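Local atomic coordinates of Alpha/beta hydrolase (Pseudomonas aeruginosa PAO1, PDB entry 4R1D), a protein that probably hydrolyses lipids as a calcium-binding alpha/beta-hydrolase lipase of the H2 type VI secretion system, and is bound by the protein Tli4 in a self-protection complex. Residues D434-S439 with T529-E534; H279-A284 with G495-V500; Y428-A433 with F517-K522; R141-P146 with H535-N540; G177-E182 with G525-K530. All coordinates share one frame; numbering follows the deposited sequence.

Overall arrangement
Interactions 1, 2 and 3 gather round the C-terminal ends of the parallel strands 274-280, 427-432 and 515-519. Interaction 3 pairs the last two of these strands, and its centre is about 9 Å from the centres of interactions 2 and 5 and about 10 Å from that of interaction 1. Interaction 2 contributes Asp497 and interaction 4 begins with His535; Asp497 OD2 lies 2.8 Å from His535 ND1, consistent with two members of a Ser-His-Asp triad, although the contact centres are about 14 Å apart. Interaction 5 is farthest out, about 23 Å from the chain's centre. The nearest link to the calcium site is at interaction 4: the side chains of Pro146 and the calcium ligand Glu152 are about 11 Å apart.

Interaction 1: D434-S439 with T529-E534; sequences DDSRHS and TKRGYE
Arg437 and Arg531 reach across this contact from its two sides, and each is fastened by backbone or hydroxyl oxygens of the other segment. Among the hydrogen bonds, Arg437 grips side-on: NE and NH2 both donate to Gly532 O, NE at 2.8 Å and NH2 at 3.0 Å. Arg531 also works side-on but divides its bonds, NE meeting Ser436 OG at 2.8 Å and NH2 the Ser436 carbonyl O at 3.2 Å. Asp434, its CG anti to the backbone N (chi1 -162°), brings OD2 within 2.7 Å of Gly532 N, which meets it from well above the carboxylate plane; OD2 also accepts Ser521 N. The other oxygen, OD1, closes an Asx turn by accepting Ser436 N, and also receives the Ser436 hydroxyl. Stacking is the second kind of interaction. The two guanidinium groups lie face on face, centres 3.6 Å apart and planes at 19°, while the backbone and CB of Glu534 cover the opposite face of Arg437. Glu498 forms a salt bridge with Arg437 NH1. The chemistry implies that like charges can be stacked when in-plane acceptors occupy the edges and nearby carboxylates probably offset part of the charge.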
# COMPACT_ATOMS: atom_id res chain seq x y z
N ASP A 434 11.60 -5.79 -22.76
CA ASP A 434 11.75 -4.94 -23.93
C ASP A 434 12.85 -3.93 -23.70
O ASP A 434 12.86 -3.22 -22.69
CB ASP A 434 10.44 -4.22 -24.24
CG ASP A 434 10.39 -3.68 -25.65
OD1 ASP A 434 11.08 -2.68 -25.93
OD2 ASP A 434 9.67 -4.26 -26.49
N ASP A 435 13.78 -3.87 -24.64
CA ASP A 435 14.93 -2.98 -24.49
C ASP A 435 14.60 -1.52 -24.76
O ASP A 435 15.45 -0.65 -24.56
CB ASP A 435 16.09 -3.46 -25.35
CG ASP A 435 16.87 -4.58 -24.69
OD1 ASP A 435 17.20 -4.44 -23.49
OD2 ASP A 435 17.15 -5.60 -25.35
N SER A 436 13.36 -1.22 -25.18
CA SER A 436 12.94 0.18 -25.30
C SER A 436 12.35 0.72 -23.99
O SER A 436 11.85 1.85 -23.95
CB SER A 436 11.95 0.37 -26.46
OG SER A 436 10.66 -0.10 -26.12
N ARG A 437 12.42 -0.07 -22.93
CA ARG A 437 11.97 0.40 -21.62
C ARG A 437 13.09 0.15 -20.63
O ARG A 437 13.22 -0.96 -20.12
CB ARG A 437 10.70 -0.35 -21.20
CG ARG A 437 9.60 -0.25 -22.23
CD ARG A 437 8.28 -0.74 -21.68
NE ARG A 437 7.20 -0.71 -22.65
CZ ARG A 437 6.37 0.32 -22.83
NH1 ARG A 437 6.50 1.43 -22.11
NH2 ARG A 437 5.40 0.24 -23.73
N HIS A 438 13.91 1.17 -20.39
CA HIS A 438 15.16 0.99 -19.65
C HIS A 438 14.95 0.45 -18.24
O HIS A 438 15.79 -0.29 -17.72
CB HIS A 438 16.01 2.27 -19.65
CG HIS A 438 15.60 3.29 -18.63
ND1 HIS A 438 14.59 4.20 -18.86
CD2 HIS A 438 16.09 3.56 -17.40
CE1 HIS A 438 14.46 4.98 -17.80
NE2 HIS A 438 15.35 4.61 -16.90
N SER A 439 13.83 0.84 -17.63
CA SER A 439 13.38 0.26 -16.36
C SER A 439 14.38 0.43 -15.21
O SER A 439 14.35 -0.35 -14.26
CB SER A 439 13.08 -1.23 -16.55
OG SER A 439 12.22 -1.48 -17.65
N THR A 529 5.23 -9.38 -31.79
CA THR A 529 6.02 -8.38 -32.50
C THR A 529 5.80 -6.94 -32.05
O THR A 529 6.59 -6.06 -32.39
CB THR A 529 5.80 -8.43 -34.03
OG1 THR A 529 4.46 -8.00 -34.33
CG2 THR A 529 6.02 -9.84 -34.54
N LYS A 530 4.72 -6.68 -31.31
CA LYS A 530 4.48 -5.34 -30.79
C LYS A 530 5.49 -5.00 -29.70
O LYS A 530 6.02 -5.89 -29.03
CB LYS A 530 3.07 -5.22 -30.21
CG LYS A 530 1.96 -5.44 -31.22
CD LYS A 530 2.00 -4.41 -32.34
CE LYS A 530 0.77 -4.51 -33.23
NZ LYS A 530 0.62 -5.87 -33.81
N ARG A 531 5.75 -3.71 -29.50
CA ARG A 531 6.61 -3.27 -28.40
C ARG A 531 6.07 -3.87 -27.10
O ARG A 531 4.85 -3.96 -26.91
CB ARG A 531 6.58 -1.74 -28.30
CG ARG A 531 7.46 -1.13 -27.19
CD ARG A 531 7.13 0.35 -26.99
NE ARG A 531 8.12 1.01 -26.14
CZ ARG A 531 7.91 2.15 -25.48
NH1 ARG A 531 6.73 2.76 -25.57
NH2 ARG A 531 8.87 2.68 -24.74
N GLY A 532 6.97 -4.29 -26.21
CA GLY A 532 6.56 -4.85 -24.93
C GLY A 532 5.72 -3.86 -24.15
O GLY A 532 5.91 -2.66 -24.26
N TYR A 533 4.79 -4.38 -23.36
CA TYR A 533 3.85 -3.54 -22.63
C TYR A 533 4.49 -2.90 -21.40
O TYR A 533 5.57 -3.30 -20.97
CB TYR A 533 2.61 -4.34 -22.23
CG TYR A 533 2.93 -5.75 -21.76
CD1 TYR A 533 3.48 -5.98 -20.49
CD2 TYR A 533 2.67 -6.85 -22.57
CE1 TYR A 533 3.77 -7.27 -20.06
CE2 TYR A 533 2.96 -8.14 -22.15
CZ TYR A 533 3.52 -8.35 -20.89
OH TYR A 533 3.81 -9.62 -20.47
N GLU A 534 3.82 -1.89 -20.87
CA GLU A 534 4.23 -1.21 -19.65
C GLU A 534 3.62 -1.94 -18.45
O GLU A 534 2.53 -2.50 -18.55
CB GLU A 534 3.77 0.25 -19.70
CG GLU A 534 4.11 1.10 -18.48
CD GLU A 534 3.10 0.96 -17.36
OE1 GLU A 534 1.89 0.83 -17.65
OE2 GLU A 534 3.51 0.97 -16.18

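Interaction 2: H279-A284 with G495-V500; sequences HGVQPA and GGDETV
Val500 meets the 279-284 segment with both of its methyl groups. CG2 rests 3.7 Å from Pro283 CB and also approaches the carbonyl O of Val281, whereas CG1 lies 3.8 Å from Pro283 CA. With CG1 anti to its backbone N (chi1 177°), the valine spreads this fork across the bend that follows strand 274-280. The second meeting is between unlike groups: Val281 turns its CB and CG1 alongside the carboxylate of Asp497, with CG1 3.4 Å from OD2. No hydrogen bond joins the two segments, so the contact depends on van der Waals fit in a buried setting.

OD2 of Asp497 has its polar partner elsewhere, in His535 ND1. An acid on a loop facing a histidine in this way is consistent with the Ser-His-Asp catalytic triad of the alpha/beta-hydrolase fold, whose acid and histidine stand on loops at the C-terminal edge of the sheet.

Farther out, the carboxylate is fixed by its own loop. OD1 accepts two backbone N-H groups, Thr499 N at 2.9 Å and Val500 N at 2.7 Å, the first making an Asx turn and the pair an Asx motif. On the facing segment, Pro283 is the centre of an inverse gamma turn, closed by a weak bond from Ala284 N to Gln282 O. Behind that turn, His279 and Gly280 continue the sheet through backbone bonds, His279 to Tyr428 and His430, Gly280 to Thr254 and Ser256.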
# COMPACT_ATOMS: atom_id res chain seq x y z
N HIS A 279 0.96 -15.94 -13.28
CA HIS A 279 1.65 -14.72 -12.88
C HIS A 279 1.85 -13.80 -14.08
O HIS A 279 2.37 -14.23 -15.12
CB HIS A 279 3.06 -15.01 -12.35
CG HIS A 279 3.12 -15.76 -11.06
ND1 HIS A 279 2.38 -15.41 -9.95
CD2 HIS A 279 3.92 -16.78 -10.67
CE1 HIS A 279 2.69 -16.22 -8.95
NE2 HIS A 279 3.62 -17.06 -9.36
N GLY A 280 1.49 -12.53 -13.91
CA GLY A 280 1.81 -11.50 -14.88
C GLY A 280 2.77 -10.49 -14.28
O GLY A 280 2.59 -10.03 -13.15
N VAL A 281 3.81 -10.16 -15.03
CA VAL A 281 4.83 -9.18 -14.65
C VAL A 281 5.29 -9.21 -13.19
O VAL A 281 5.42 -8.16 -12.55
CB VAL A 281 4.45 -7.72 -15.05
CG1 VAL A 281 4.20 -7.64 -16.55
CG2 VAL A 281 3.23 -7.20 -14.24
N GLN A 282 5.58 -10.41 -12.68
CA GLN A 282 6.04 -10.54 -11.31
C GLN A 282 7.49 -10.08 -11.20
O GLN A 282 8.32 -10.52 -11.97
CB GLN A 282 5.97 -11.99 -10.83
CG GLN A 282 6.33 -12.12 -9.35
CD GLN A 282 6.34 -13.54 -8.82
OE1 GLN A 282 5.62 -14.44 -9.32
NE2 GLN A 282 7.17 -13.76 -7.81
N PRO A 283 7.77 -9.20 -10.25
CA PRO A 283 9.17 -8.89 -9.92
C PRO A 283 9.66 -9.97 -8.94
O PRO A 283 9.78 -9.73 -7.73
CB PRO A 283 9.07 -7.53 -9.24
CG PRO A 283 7.73 -7.56 -8.55
CD PRO A 283 6.82 -8.40 -9.45
N ALA A 284 9.95 -11.15 -9.49
CA ALA A 284 10.15 -12.37 -8.71
C ALA A 284 11.31 -12.22 -7.75
O ALA A 284 11.28 -12.76 -6.64
CB ALA A 284 10.38 -13.57 -9.66
N GLY A 495 16.66 -4.14 -20.18
CA GLY A 495 15.31 -3.64 -20.39
C GLY A 495 14.31 -4.13 -19.35
O GLY A 495 14.69 -4.52 -18.25
N GLY A 496 13.04 -4.14 -19.72
CA GLY A 496 12.00 -4.65 -18.83
C GLY A 496 10.64 -4.13 -19.25
O GLY A 496 10.34 -4.06 -20.44
N ASP A 497 9.82 -3.78 -18.26
CA ASP A 497 8.49 -3.26 -18.56
C ASP A 497 8.27 -1.88 -17.93
O ASP A 497 7.14 -1.46 -17.76
CB ASP A 497 7.41 -4.25 -18.11
CG ASP A 497 7.32 -4.37 -16.59
OD1 ASP A 497 7.99 -3.58 -15.90
OD2 ASP A 497 6.57 -5.24 -16.09
N GLU A 498 9.38 -1.21 -17.60
CA GLU A 498 9.40 0.12 -16.97
C GLU A 498 9.58 0.01 -15.46
O GLU A 498 10.27 0.82 -14.85
CB GLU A 498 8.16 0.96 -17.28
CG GLU A 498 7.86 1.12 -18.76
CD GLU A 498 8.00 2.53 -19.25
OE1 GLU A 498 7.59 3.47 -18.52
OE2 GLU A 498 8.51 2.70 -20.38
N THR A 499 8.97 -1.01 -14.87
CA THR A 499 9.05 -1.20 -13.42
C THR A 499 9.84 -2.43 -13.01
O THR A 499 10.56 -2.40 -12.02
CB THR A 499 7.65 -1.25 -12.79
OG1 THR A 499 7.10 0.06 -12.77
CG2 THR A 499 7.74 -1.78 -11.35
N VAL A 500 9.70 -3.51 -13.78
CA VAL A 500 10.41 -4.76 -13.51
C VAL A 500 11.47 -5.01 -14.59
O VAL A 500 11.13 -5.27 -15.74
CB VAL A 500 9.42 -5.95 -13.47
CG1 VAL A 500 10.14 -7.30 -13.26
CG2 VAL A 500 8.38 -5.72 -12.35

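Interaction 3: Y428-A433 with F517-K522; sequences YAHYGA and FRHGSK
Ala433 N donates to His519 O in a short, nearly straight bond of 2.7 Å and 175°, the last rung of a parallel ladder. Earlier along the strands, Phe517 N reaches Ala429 O at 2.7 Å, Tyr431 N reaches Phe517 O, and His519 N returns to Tyr431 O. Past the strand ends the pairing persists once more, with Lys522 N donating to Ala433 O at 3.0 Å as the chain turns through Gly520.

One side-chain bond reinforces the ladder. Tyr431 CG sits between its backbone N and carbonyl carbon (chi1 60°), which folds the ring back over strand 515-519 and brings OH 2.9 Å from Arg518 NH1, in the guanidinium plane. The same hydroxyl is bonded to Glu182, and NH1 also to Gln506. Arg518, extended from CG to NE, gives NE to Lys522 O, a bond that links the strand end to the turn after it.

Packing surrounds these bonds. The Arg518 CA lies over the face of the Tyr431 ring, 4.2 Å from its centroid, a CH-pi contact; Ala433 CB covers one face of the guanidinium group. The Phe517 and histidine side chains emerge on the other side of the sheet, where His430 CB comes 3.6 Å from His519 CE1 and the rings are inclined at 39°. His519 ND1 is held by Tyr533, and helix 542-556 packs against both histidines. Such neighbouring parallel strands, with a helix over one face, belong to the central sheet of the alpha/beta-hydrolase fold.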
# COMPACT_ATOMS: atom_id res chain seq x y z
N TYR A 428 2.15 -20.59 -14.69
CA TYR A 428 2.22 -20.04 -16.05
C TYR A 428 2.50 -18.55 -15.92
O TYR A 428 1.65 -17.78 -15.47
CB TYR A 428 0.90 -20.28 -16.78
CG TYR A 428 0.63 -21.75 -17.03
CD1 TYR A 428 0.25 -22.60 -15.98
CD2 TYR A 428 0.78 -22.29 -18.30
CE1 TYR A 428 0.03 -23.97 -16.22
CE2 TYR A 428 0.56 -23.64 -18.53
CZ TYR A 428 0.20 -24.47 -17.51
OH TYR A 428 -0.01 -25.80 -17.79
N ALA A 429 3.71 -18.14 -16.27
CA ALA A 429 4.13 -16.77 -16.04
C ALA A 429 4.29 -16.01 -17.36
O ALA A 429 4.69 -16.59 -18.36
CB ALA A 429 5.45 -16.78 -15.28
N HIS A 430 3.98 -14.72 -17.35
CA HIS A 430 4.31 -13.86 -18.49
C HIS A 430 4.91 -12.55 -17.98
O HIS A 430 4.64 -12.13 -16.86
CB HIS A 430 3.09 -13.62 -19.41
CG HIS A 430 1.97 -12.87 -18.73
ND1 HIS A 430 0.96 -13.51 -18.05
CD2 HIS A 430 1.74 -11.54 -18.62
CE1 HIS A 430 0.14 -12.60 -17.54
NE2 HIS A 430 0.59 -11.40 -17.87
N TYR A 431 5.74 -11.92 -18.78
CA TYR A 431 6.40 -10.70 -18.34
C TYR A 431 6.86 -9.88 -19.54
O TYR A 431 6.94 -10.39 -20.66
CB TYR A 431 7.59 -11.04 -17.43
CG TYR A 431 8.66 -11.88 -18.09
CD1 TYR A 431 8.44 -13.23 -18.34
CD2 TYR A 431 9.88 -11.33 -18.46
CE1 TYR A 431 9.42 -14.01 -18.96
CE2 TYR A 431 10.86 -12.10 -19.06
CZ TYR A 431 10.63 -13.43 -19.30
OH TYR A 431 11.61 -14.20 -19.91
N GLY A 432 7.12 -8.60 -19.30
CA GLY A 432 7.56 -7.67 -20.34
C GLY A 432 9.07 -7.58 -20.35
O GLY A 432 9.70 -7.23 -19.34
N ALA A 433 9.66 -7.90 -21.49
CA ALA A 433 11.10 -7.88 -21.65
C ALA A 433 11.43 -7.10 -22.91
O ALA A 433 11.52 -7.66 -23.99
CB ALA A 433 11.63 -9.28 -21.76
N PHE A 517 6.15 -16.79 -20.66
CA PHE A 517 5.98 -16.01 -21.88
C PHE A 517 6.75 -14.70 -21.81
O PHE A 517 6.46 -13.82 -20.99
CB PHE A 517 4.50 -15.75 -22.16
CG PHE A 517 3.70 -17.01 -22.35
CD1 PHE A 517 3.30 -17.77 -21.26
CD2 PHE A 517 3.37 -17.44 -23.63
CE1 PHE A 517 2.59 -18.93 -21.43
CE2 PHE A 517 2.66 -18.60 -23.81
CZ PHE A 517 2.26 -19.35 -22.70
N ARG A 518 7.75 -14.59 -22.69
CA ARG A 518 8.65 -13.46 -22.69
C ARG A 518 8.16 -12.46 -23.74
O ARG A 518 8.39 -12.62 -24.94
CB ARG A 518 10.06 -13.97 -23.00
CG ARG A 518 11.20 -12.96 -22.97
CD ARG A 518 12.50 -13.76 -23.20
NE ARG A 518 13.73 -12.98 -23.23
CZ ARG A 518 14.47 -12.68 -22.17
NH1 ARG A 518 14.08 -13.05 -20.95
NH2 ARG A 518 15.60 -11.99 -22.32
N HIS A 519 7.46 -11.43 -23.29
CA HIS A 519 6.78 -10.52 -24.21
C HIS A 519 7.63 -9.28 -24.52
O HIS A 519 8.23 -8.70 -23.63
CB HIS A 519 5.40 -10.11 -23.68
CG HIS A 519 4.42 -11.25 -23.62
ND1 HIS A 519 3.51 -11.40 -22.59
CD2 HIS A 519 4.21 -12.29 -24.46
CE1 HIS A 519 2.79 -12.49 -22.80
NE2 HIS A 519 3.20 -13.05 -23.93
N GLY A 520 7.65 -8.88 -25.78
CA GLY A 520 8.41 -7.70 -26.15
C GLY A 520 9.64 -8.02 -26.98
O GLY A 520 9.81 -9.14 -27.46
N SER A 521 10.50 -7.02 -27.13
CA SER A 521 11.61 -7.09 -28.07
C SER A 521 12.60 -8.22 -27.79
O SER A 521 13.27 -8.71 -28.71
CB SER A 521 12.34 -5.75 -28.11
OG SER A 521 13.17 -5.60 -26.97
N LYS A 522 12.72 -8.63 -26.53
CA LYS A 522 13.68 -9.67 -26.16
C LYS A 522 13.11 -11.08 -26.24
O LYS A 522 13.80 -12.06 -25.96
CB LYS A 522 14.27 -9.41 -24.77
CG LYS A 522 14.84 -8.00 -24.62
CD LYS A 522 15.41 -7.75 -23.22
CE LYS A 522 16.70 -8.54 -22.96
NZ LYS A 522 17.80 -8.13 -23.90

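Interaction 4: R141-P146 with H535-N540; sequences RSAYNP and HQESYN
Ala143, on the first turn of helix 141-155, sets its methyl against Gln536: CB is 3.6 Å from the backbone O and 3.8 Å from OE1. The bend of the Gln536 chain at chi2 (69°) returns OE1 toward the methyl that the backbone O already meets. The Tyr144 ring has that methyl over one face, its plane turned 78° from the Gln536 amide, and its hydroxyl is hydrogen-bonded to Gly56 N. Asn540 supplies another large share of the contact, its side chain facing both the carbonyl O of Ser142 and the ring of Pro146, where the helix is kinked because the proline N makes no bond to the preceding turn.

What joins the backbones is a single water. It donates to Ala143 O and to Gln536 O and accepts from Tyr539 N, each at 2.9 Å, so three backbone groups of two segments share one bridging molecule. Glu537 turns its carboxylate to Gln303, while Tyr539 sends its hydroxyl to the carbonyl O of Thr254 in strand 250-255. His535, the first residue of the type I beta turn from His535 to Ser538, bonds through NE2 to Ser256 OG. That pairing of a loop histidine with a serine just after strand 250-255 is consistent with the active site of an alpha/beta hydrolase, and helix 141-155 borders the histidine loop.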
# COMPACT_ATOMS: atom_id res chain seq x y z
N ARG A 141 -9.19 0.81 -11.16
CA ARG A 141 -10.19 0.42 -12.15
C ARG A 141 -9.63 0.17 -13.55
O ARG A 141 -9.81 -0.90 -14.12
CB ARG A 141 -11.33 1.43 -12.21
CG ARG A 141 -12.29 1.08 -13.33
CD ARG A 141 -13.69 1.51 -13.04
NE ARG A 141 -13.77 2.88 -12.59
CZ ARG A 141 -13.34 3.93 -13.28
NH1 ARG A 141 -12.77 3.77 -14.46
NH2 ARG A 141 -13.49 5.15 -12.78
N SER A 142 -8.96 1.16 -14.11
CA SER A 142 -8.44 1.04 -15.48
C SER A 142 -7.45 -0.11 -15.63
O SER A 142 -7.42 -0.80 -16.65
CB SER A 142 -7.77 2.35 -15.92
OG SER A 142 -6.61 2.61 -15.14
N ALA A 143 -6.62 -0.32 -14.61
CA ALA A 143 -5.58 -1.34 -14.69
C ALA A 143 -6.12 -2.76 -14.61
O ALA A 143 -5.57 -3.67 -15.26
CB ALA A 143 -4.53 -1.13 -13.61
N TYR A 144 -7.19 -2.95 -13.84
CA TYR A 144 -7.66 -4.30 -13.50
C TYR A 144 -9.09 -4.68 -13.87
O TYR A 144 -9.36 -5.84 -14.13
CB TYR A 144 -7.47 -4.52 -12.01
CG TYR A 144 -6.03 -4.42 -11.58
CD1 TYR A 144 -5.02 -5.09 -12.27
CD2 TYR A 144 -5.68 -3.63 -10.50
CE1 TYR A 144 -3.69 -4.99 -11.86
CE2 TYR A 144 -4.37 -3.53 -10.08
CZ TYR A 144 -3.37 -4.21 -10.76
OH TYR A 144 -2.07 -4.09 -10.31
N ASN A 145 -10.02 -3.73 -13.87
CA ASN A 145 -11.41 -4.08 -14.19
C ASN A 145 -11.61 -4.68 -15.60
O ASN A 145 -12.34 -5.66 -15.75
CB ASN A 145 -12.38 -2.91 -13.93
CG ASN A 145 -12.77 -2.77 -12.44
OD1 ASN A 145 -13.86 -2.28 -12.13
ND2 ASN A 145 -11.90 -3.21 -11.54
N PRO A 146 -10.94 -4.12 -16.62
CA PRO A 146 -11.07 -4.72 -17.96
C PRO A 146 -10.64 -6.19 -18.01
O PRO A 146 -11.38 -6.99 -18.57
CB PRO A 146 -10.15 -3.84 -18.83
CG PRO A 146 -10.11 -2.51 -18.12
CD PRO A 146 -10.16 -2.87 -16.64
N HIS A 535 4.34 -1.93 -17.34
CA HIS A 535 3.97 -2.68 -16.14
C HIS A 535 2.53 -2.47 -15.65
O HIS A 535 1.77 -3.41 -15.47
CB HIS A 535 4.95 -2.35 -15.01
CG HIS A 535 4.78 -3.19 -13.78
ND1 HIS A 535 5.28 -4.46 -13.68
CD2 HIS A 535 4.18 -2.92 -12.59
CE1 HIS A 535 4.99 -4.96 -12.49
NE2 HIS A 535 4.32 -4.04 -11.80
N GLN A 536 2.18 -1.21 -15.40
CA GLN A 536 0.95 -0.89 -14.72
C GLN A 536 -0.24 -1.35 -15.54
O GLN A 536 -1.25 -1.81 -14.99
CB GLN A 536 0.84 0.61 -14.50
CG GLN A 536 -0.46 0.99 -13.83
CD GLN A 536 -0.49 0.52 -12.40
OE1 GLN A 536 -1.08 -0.52 -12.08
NE2 GLN A 536 0.16 1.28 -11.52
N GLU A 537 -0.11 -1.23 -16.85
CA GLU A 537 -1.21 -1.52 -17.76
C GLU A 537 -1.05 -2.87 -18.46
O GLU A 537 -1.71 -3.13 -19.45
CB GLU A 537 -1.31 -0.43 -18.83
CG GLU A 537 -1.58 0.96 -18.29
CD GLU A 537 -2.93 1.06 -17.62
OE1 GLU A 537 -3.88 0.44 -18.12
OE2 GLU A 537 -3.04 1.75 -16.58
N SER A 538 -0.17 -3.73 -17.95
CA SER A 538 0.15 -4.98 -18.67
C SER A 538 -1.08 -5.83 -19.02
O SER A 538 -1.14 -6.42 -20.10
CB SER A 538 1.22 -5.81 -17.92
OG SER A 538 0.76 -6.30 -16.66
N TYR A 539 -2.06 -5.89 -18.12
CA TYR A 539 -3.21 -6.77 -18.36
C TYR A 539 -4.17 -6.18 -19.37
O TYR A 539 -5.18 -6.80 -19.71
CB TYR A 539 -3.93 -7.13 -17.06
CG TYR A 539 -3.41 -8.42 -16.45
CD1 TYR A 539 -3.34 -9.59 -17.22
CD2 TYR A 539 -2.98 -8.46 -15.14
CE1 TYR A 539 -2.88 -10.76 -16.68
CE2 TYR A 539 -2.50 -9.64 -14.59
CZ TYR A 539 -2.45 -10.79 -15.37
OH TYR A 539 -1.99 -11.96 -14.82
N ASN A 540 -3.88 -4.97 -19.83
CA ASN A 540 -4.62 -4.40 -20.96
C ASN A 540 -3.99 -4.69 -22.33
O ASN A 540 -4.47 -4.22 -23.37
CB ASN A 540 -4.84 -2.90 -20.74
CG ASN A 540 -5.77 -2.62 -19.57
OD1 ASN A 540 -5.47 -1.80 -18.70
ND2 ASN A 540 -6.90 -3.31 -19.55
O HOH W 1 -2.75 -4.13 -15.86

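Interaction 5: G177-E182 with G525-K530; sequences GDQGEE and GQANTK
Asp178 and Gly525 come backbone to backbone, their CA atoms 3.8 Å apart, and this is the close-fitting half of the contact. The carbonyl O of Asp178 is its focus. It accepts Ala527 N at 2.9 Å, and the CA of Gly525 approaches it at 3.4 Å in a C-H...O contact, with a second such approach to Gly177 O. Gly525 adopts a positive phi of 110°, and its CA thus comes close to both carbonyl oxygens. Gly180 CA packs against the Asn528 amide, 3.7 Å from ND2. Four hydrogen bonds hold that amide: ND2 donates to Arg518 O and Lys524 O, while OD1 receives Gly520 N and Arg543 NH1.

Looser ties mark the solvent side. The side chains of Asp178 and Gln526 run side by side in the same direction, their carboxylate and amide planes 59° apart, and the bond from Gln526 NE2 to Asp178 OD2 is weak at 3.1 Å. A water makes the second link, donating to Asp178 OD1 at 2.9 Å and accepting Gln526 N. The Ala527 methyl rests against Gln179 NE2, whose polar bond goes to Ser174 OG.

Each side is a compact turn: the 3-10 segment 177-179 closes with Gly180 N on Gly177 O, and a type I beta turn spans Gly525 to Asn528. Gly180 and Glu182 then form backbone bonds with Arg518 and Ser516, so two turns pack together beside strand 515-519, the outermost strand at that end of the alpha/beta-hydrolase sheet within the chain.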
# COMPACT_ATOMS: atom_id res chain seq x y z
N GLY A 177 4.68 -20.85 -28.60
CA GLY A 177 5.90 -20.19 -29.04
C GLY A 177 5.62 -18.89 -29.77
O GLY A 177 6.39 -17.93 -29.68
N ASP A 178 4.52 -18.87 -30.51
CA ASP A 178 4.11 -17.69 -31.25
C ASP A 178 3.85 -16.54 -30.27
O ASP A 178 3.95 -15.37 -30.64
CB ASP A 178 2.81 -17.98 -32.01
CG ASP A 178 3.03 -18.83 -33.26
OD1 ASP A 178 4.14 -19.35 -33.46
OD2 ASP A 178 2.06 -18.98 -34.04
N GLN A 179 3.50 -16.90 -29.04
CA GLN A 179 3.14 -15.93 -27.99
C GLN A 179 4.34 -15.61 -27.09
O GLN A 179 4.20 -14.94 -26.05
CB GLN A 179 2.02 -16.49 -27.11
CG GLN A 179 0.72 -16.82 -27.84
CD GLN A 179 -0.10 -15.59 -28.19
OE1 GLN A 179 0.01 -14.56 -27.52
NE2 GLN A 179 -0.93 -15.70 -29.23
N GLY A 180 5.51 -16.10 -27.47
CA GLY A 180 6.72 -15.81 -26.71
C GLY A 180 7.05 -16.83 -25.62
O GLY A 180 7.91 -16.57 -24.79
N GLU A 181 6.40 -17.99 -25.64
CA GLU A 181 6.68 -19.02 -24.62
C GLU A 181 8.10 -19.55 -24.80
O GLU A 181 8.50 -19.88 -25.92
CB GLU A 181 5.67 -20.17 -24.71
CG GLU A 181 5.44 -20.91 -23.38
CD GLU A 181 6.63 -21.70 -22.93
OE1 GLU A 181 7.13 -22.51 -23.73
OE2 GLU A 181 7.08 -21.51 -21.77
N GLU A 182 8.86 -19.63 -23.70
CA GLU A 182 10.29 -19.91 -23.78
C GLU A 182 10.76 -21.23 -23.15
O GLU A 182 11.91 -21.62 -23.38
CB GLU A 182 11.10 -18.75 -23.17
CG GLU A 182 10.92 -18.59 -21.64
CD GLU A 182 11.54 -17.31 -21.11
OE1 GLU A 182 12.60 -16.91 -21.63
OE2 GLU A 182 10.96 -16.68 -20.20
N GLY A 525 8.42 -14.94 -31.51
CA GLY A 525 7.07 -15.36 -31.86
C GLY A 525 6.30 -14.37 -32.71
O GLY A 525 6.37 -13.15 -32.51
N GLN A 526 5.54 -14.89 -33.68
CA GLN A 526 4.86 -14.03 -34.63
C GLN A 526 3.71 -13.22 -34.04
O GLN A 526 3.27 -12.23 -34.63
CB GLN A 526 4.42 -14.84 -35.87
CG GLN A 526 3.34 -15.87 -35.61
CD GLN A 526 2.98 -16.64 -36.88
OE1 GLN A 526 3.58 -16.44 -37.93
NE2 GLN A 526 2.00 -17.52 -36.78
N ALA A 527 3.22 -13.64 -32.87
CA ALA A 527 2.18 -12.88 -32.17
C ALA A 527 2.77 -11.99 -31.09
O ALA A 527 2.04 -11.46 -30.24
CB ALA A 527 1.16 -13.83 -31.57
N ASN A 528 4.08 -11.81 -31.14
CA ASN A 528 4.82 -11.10 -30.10
C ASN A 528 5.70 -10.00 -30.71
O ASN A 528 6.79 -9.73 -30.22
CB ASN A 528 5.68 -12.11 -29.34
CG ASN A 528 6.29 -11.56 -28.05
OD1 ASN A 528 5.86 -10.55 -27.51
ND2 ASN A 528 7.28 -12.27 -27.55
N THR A 529 5.23 -9.38 -31.79
CA THR A 529 6.02 -8.38 -32.50
C THR A 529 5.80 -6.94 -32.05
O THR A 529 6.59 -6.06 -32.39
CB THR A 529 5.80 -8.43 -34.03
OG1 THR A 529 4.46 -8.00 -34.33
CG2 THR A 529 6.02 -9.84 -34.54
N LYS A 530 4.72 -6.68 -31.31
CA LYS A 530 4.48 -5.34 -30.79
C LYS A 530 5.49 -5.00 -29.70
O LYS A 530 6.02 -5.89 -29.03
CB LYS A 530 3.07 -5.22 -30.21
CG LYS A 530 1.96 -5.44 -31.22
CD LYS A 530 2.00 -4.41 -32.34
CE LYS A 530 0.77 -4.51 -33.23
NZ LYS A 530 0.62 -5.87 -33.81
O HOH W 2 6.36 -17.68 -34.43